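Local coordinates for endoglucanase (Clostridium thermocellum, PDB 2YIK), which probably hydrolyses internal beta-1,4-glucosidic linkages of cellulose as a family 9 glycoside hydrolase, at residues S83-M88 / F203-F208. Sequence-based numbering, arbitrary orientation.
Sequences SQNTNM and FRRGWF
Ser83 O and Gln84 O both face the side chain of Arg205, taking weak hydrogen bonds from NH2 and NE respectively. Gln84 O also lies in the plane of the Phe203 ring, at its edge, 3.6 Å from CZ. Asn85 O accepts an almost straight bond from Gly206 N (3.0 Å, 174°). Thr86 O receives Arg205 NH2 at 3.0 Å, from above the carbonyl plane, and more weakly NE, so the one guanidinium group reaches the carbonyl oxygens of Ser83, Gln84 and Thr86, most firmly the last. Arg205 gets there with CG anti to its own backbone N (chi1 -164°) and an extended chain. In this family 9 catalytic domain, the contact joins the loop between strand 79-80 and helix 90-100 to the start of strand 206-209 and the residues leading into it; that strand pairs antiparallel with strand 177-184. Thr86 OG1 accepts from Met88 N, forming an ST turn, and also bonds to Asp82 O. Asn87 lays CB over the guanidinium face of Arg205, 3.6 Å above its plane, while OD1 takes a short, straight bond from Phe208 N (2.7 Å). A water donates to both Asn87 O and Phe208 O. Met88, bent at chi3 (-82°), places CE over the centre of the Phe208 ring, 3.4 Å from the centroid, in a CH-pi contact.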
loop_
_atom_site.group_PDB
_atom_site.type_symbol
_atom_site.label_atom_id
_atom_site.label_comp_id
_atom_site.label_asym_id
_atom_site.label_seq_id
_atom_site.Cartn_x
_atom_site.Cartn_y
_atom_site.Cartn_z
ATOM N N SER A 83 20.388 -21.304 6.352
ATOM C CA SER A 83 19.051 -21.731 6.761
ATOM C C SER A 83 18.541 -21.223 8.104
ATOM O O SER A 83 17.462 -21.619 8.542
ATOM C CB SER A 83 18.963 -23.261 6.736
ATOM O OG SER A 83 19.932 -23.844 7.588
ATOM N N GLN A 84 19.311 -20.367 8.765
ATOM C CA GLN A 84 18.877 -19.816 10.043
ATOM C C GLN A 84 18.615 -18.326 9.878
ATOM O O GLN A 84 17.617 -17.810 10.373
ATOM C CB GLN A 84 19.927 -20.045 11.144
ATOM C CG GLN A 84 19.984 -21.478 11.705
ATOM C CD GLN A 84 20.793 -22.434 10.830
ATOM O OE1 GLN A 84 21.827 -22.052 10.264
ATOM N NE2 GLN A 84 20.340 -23.693 10.733
ATOM N N ASN A 85 19.503 -17.631 9.174
ATOM C CA ASN A 85 19.301 -16.207 8.965
ATOM C C ASN A 85 18.250 -15.957 7.888
ATOM O O ASN A 85 17.744 -14.845 7.757
ATOM C CB ASN A 85 20.620 -15.511 8.622
ATOM C CG ASN A 85 21.527 -15.368 9.835
ATOM O OD1 ASN A 85 22.494 -16.120 10.000
ATOM N ND2 ASN A 85 21.207 -14.408 10.700
ATOM N N THR A 86 17.939 -16.986 7.108
ATOM C CA THR A 86 16.888 -16.888 6.095
ATOM C C THR A 86 16.043 -18.128 6.356
ATOM O O THR A 86 16.417 -18.966 7.180
ATOM C CB THR A 86 17.417 -16.963 4.637
ATOM O OG1 THR A 86 17.714 -18.324 4.303
ATOM C CG2 THR A 86 18.666 -16.109 4.469
ATOM N N ASN A 87 14.914 -18.259 5.672
ATOM C CA ASN A 87 14.079 -19.430 5.879
ATOM C C ASN A 87 14.098 -20.350 4.664
ATOM O O ASN A 87 13.164 -21.127 4.440
ATOM C CB ASN A 87 12.649 -19.014 6.222
ATOM C CG ASN A 87 11.888 -18.505 5.028
ATOM O OD1 ASN A 87 12.456 -17.884 4.124
ATOM N ND2 ASN A 87 10.582 -18.752 5.021
ATOM N N MET A 88 15.155 -20.242 3.862
ATOM C CA MET A 88 15.314 -21.124 2.710
ATOM C C MET A 88 16.062 -22.344 3.247
ATOM O O MET A 88 16.851 -22.225 4.183
ATOM C CB MET A 88 16.136 -20.458 1.607
ATOM C CG MET A 88 15.390 -19.355 0.856
ATOM S SD MET A 88 16.437 -18.540 -0.365
ATOM C CE MET A 88 17.331 -17.364 0.692
ATOM N N PHE A 203 17.897 -9.502 16.106
ATOM C CA PHE A 203 17.832 -10.439 14.985
ATOM C C PHE A 203 16.693 -10.123 14.004
ATOM O O PHE A 203 15.532 -9.997 14.396
ATOM C CB PHE A 203 17.685 -11.861 15.547
ATOM C CG PHE A 203 17.535 -12.940 14.505
ATOM C CD1 PHE A 203 18.421 -13.039 13.430
ATOM C CD2 PHE A 203 16.541 -13.907 14.643
ATOM C CE1 PHE A 203 18.315 -14.094 12.509
ATOM C CE2 PHE A 203 16.424 -14.957 13.736
ATOM C CZ PHE A 203 17.314 -15.055 12.667
ATOM N N ARG A 204 17.042 -9.997 12.725
ATOM C CA ARG A 204 16.068 -9.707 11.675
ATOM C C ARG A 204 16.205 -10.721 10.545
ATOM O O ARG A 204 16.947 -10.514 9.584
ATOM C CB ARG A 204 16.266 -8.287 11.144
ATOM C CG ARG A 204 15.741 -7.208 12.084
ATOM C CD ARG A 204 16.310 -5.843 11.739
ATOM N NE ARG A 204 15.821 -5.309 10.470
ATOM C CZ ARG A 204 14.623 -4.760 10.289
ATOM N NH1 ARG A 204 13.773 -4.668 11.302
ATOM N NH2 ARG A 204 14.277 -4.297 9.093
ATOM N N ARG A 205 15.473 -11.820 10.682
ATOM C CA ARG A 205 15.491 -12.898 9.712
ATOM C C ARG A 205 14.923 -12.451 8.368
ATOM O O ARG A 205 14.045 -11.583 8.306
ATOM C CB ARG A 205 14.679 -14.084 10.242
ATOM C CG ARG A 205 14.941 -15.384 9.512
ATOM C CD ARG A 205 14.179 -16.538 10.133
ATOM N NE ARG A 205 14.681 -17.818 9.638
ATOM C CZ ARG A 205 14.011 -18.963 9.692
ATOM N NH1 ARG A 205 12.794 -19.004 10.222
ATOM N NH2 ARG A 205 14.558 -20.063 9.205
ATOM N N GLY A 206 15.452 -13.034 7.296
ATOM C CA GLY A 206 14.963 -12.729 5.969
ATOM C C GLY A 206 14.077 -13.895 5.562
ATOM O O GLY A 206 14.504 -15.046 5.628
ATOM N N TRP A 207 12.839 -13.621 5.166
ATOM C CA TRP A 207 11.936 -14.695 4.769
ATOM C C TRP A 207 11.762 -14.618 3.254
ATOM O O TRP A 207 11.510 -13.545 2.689
ATOM C CB TRP A 207 10.599 -14.576 5.520
ATOM C CG TRP A 207 10.761 -14.347 7.024
ATOM C CD1 TRP A 207 11.193 -13.203 7.633
ATOM C CD2 TRP A 207 10.473 -15.276 8.086
ATOM N NE1 TRP A 207 11.188 -13.355 8.999
ATOM C CE2 TRP A 207 10.751 -14.614 9.306
ATOM C CE3 TRP A 207 10.008 -16.594 8.125
ATOM C CZ2 TRP A 207 10.575 -15.232 10.554
ATOM C CZ3 TRP A 207 9.833 -17.210 9.371
ATOM C CH2 TRP A 207 10.117 -16.523 10.565
ATOM N N PHE A 208 11.909 -15.767 2.603
ATOM C CA PHE A 208 11.860 -15.839 1.150
ATOM C C PHE A 208 10.807 -16.763 0.574
ATOM O O PHE A 208 10.540 -17.826 1.129
ATOM C CB PHE A 208 13.217 -16.319 0.604
ATOM C CG PHE A 208 14.374 -15.410 0.921
ATOM C CD1 PHE A 208 14.812 -15.235 2.230
ATOM C CD2 PHE A 208 15.042 -14.737 -0.101
ATOM C CE1 PHE A 208 15.889 -14.403 2.517
ATOM C CE2 PHE A 208 16.119 -13.903 0.179
ATOM C CZ PHE A 208 16.544 -13.737 1.488
HETATM O O HOH W 1 11.228 -20.468 2.000
#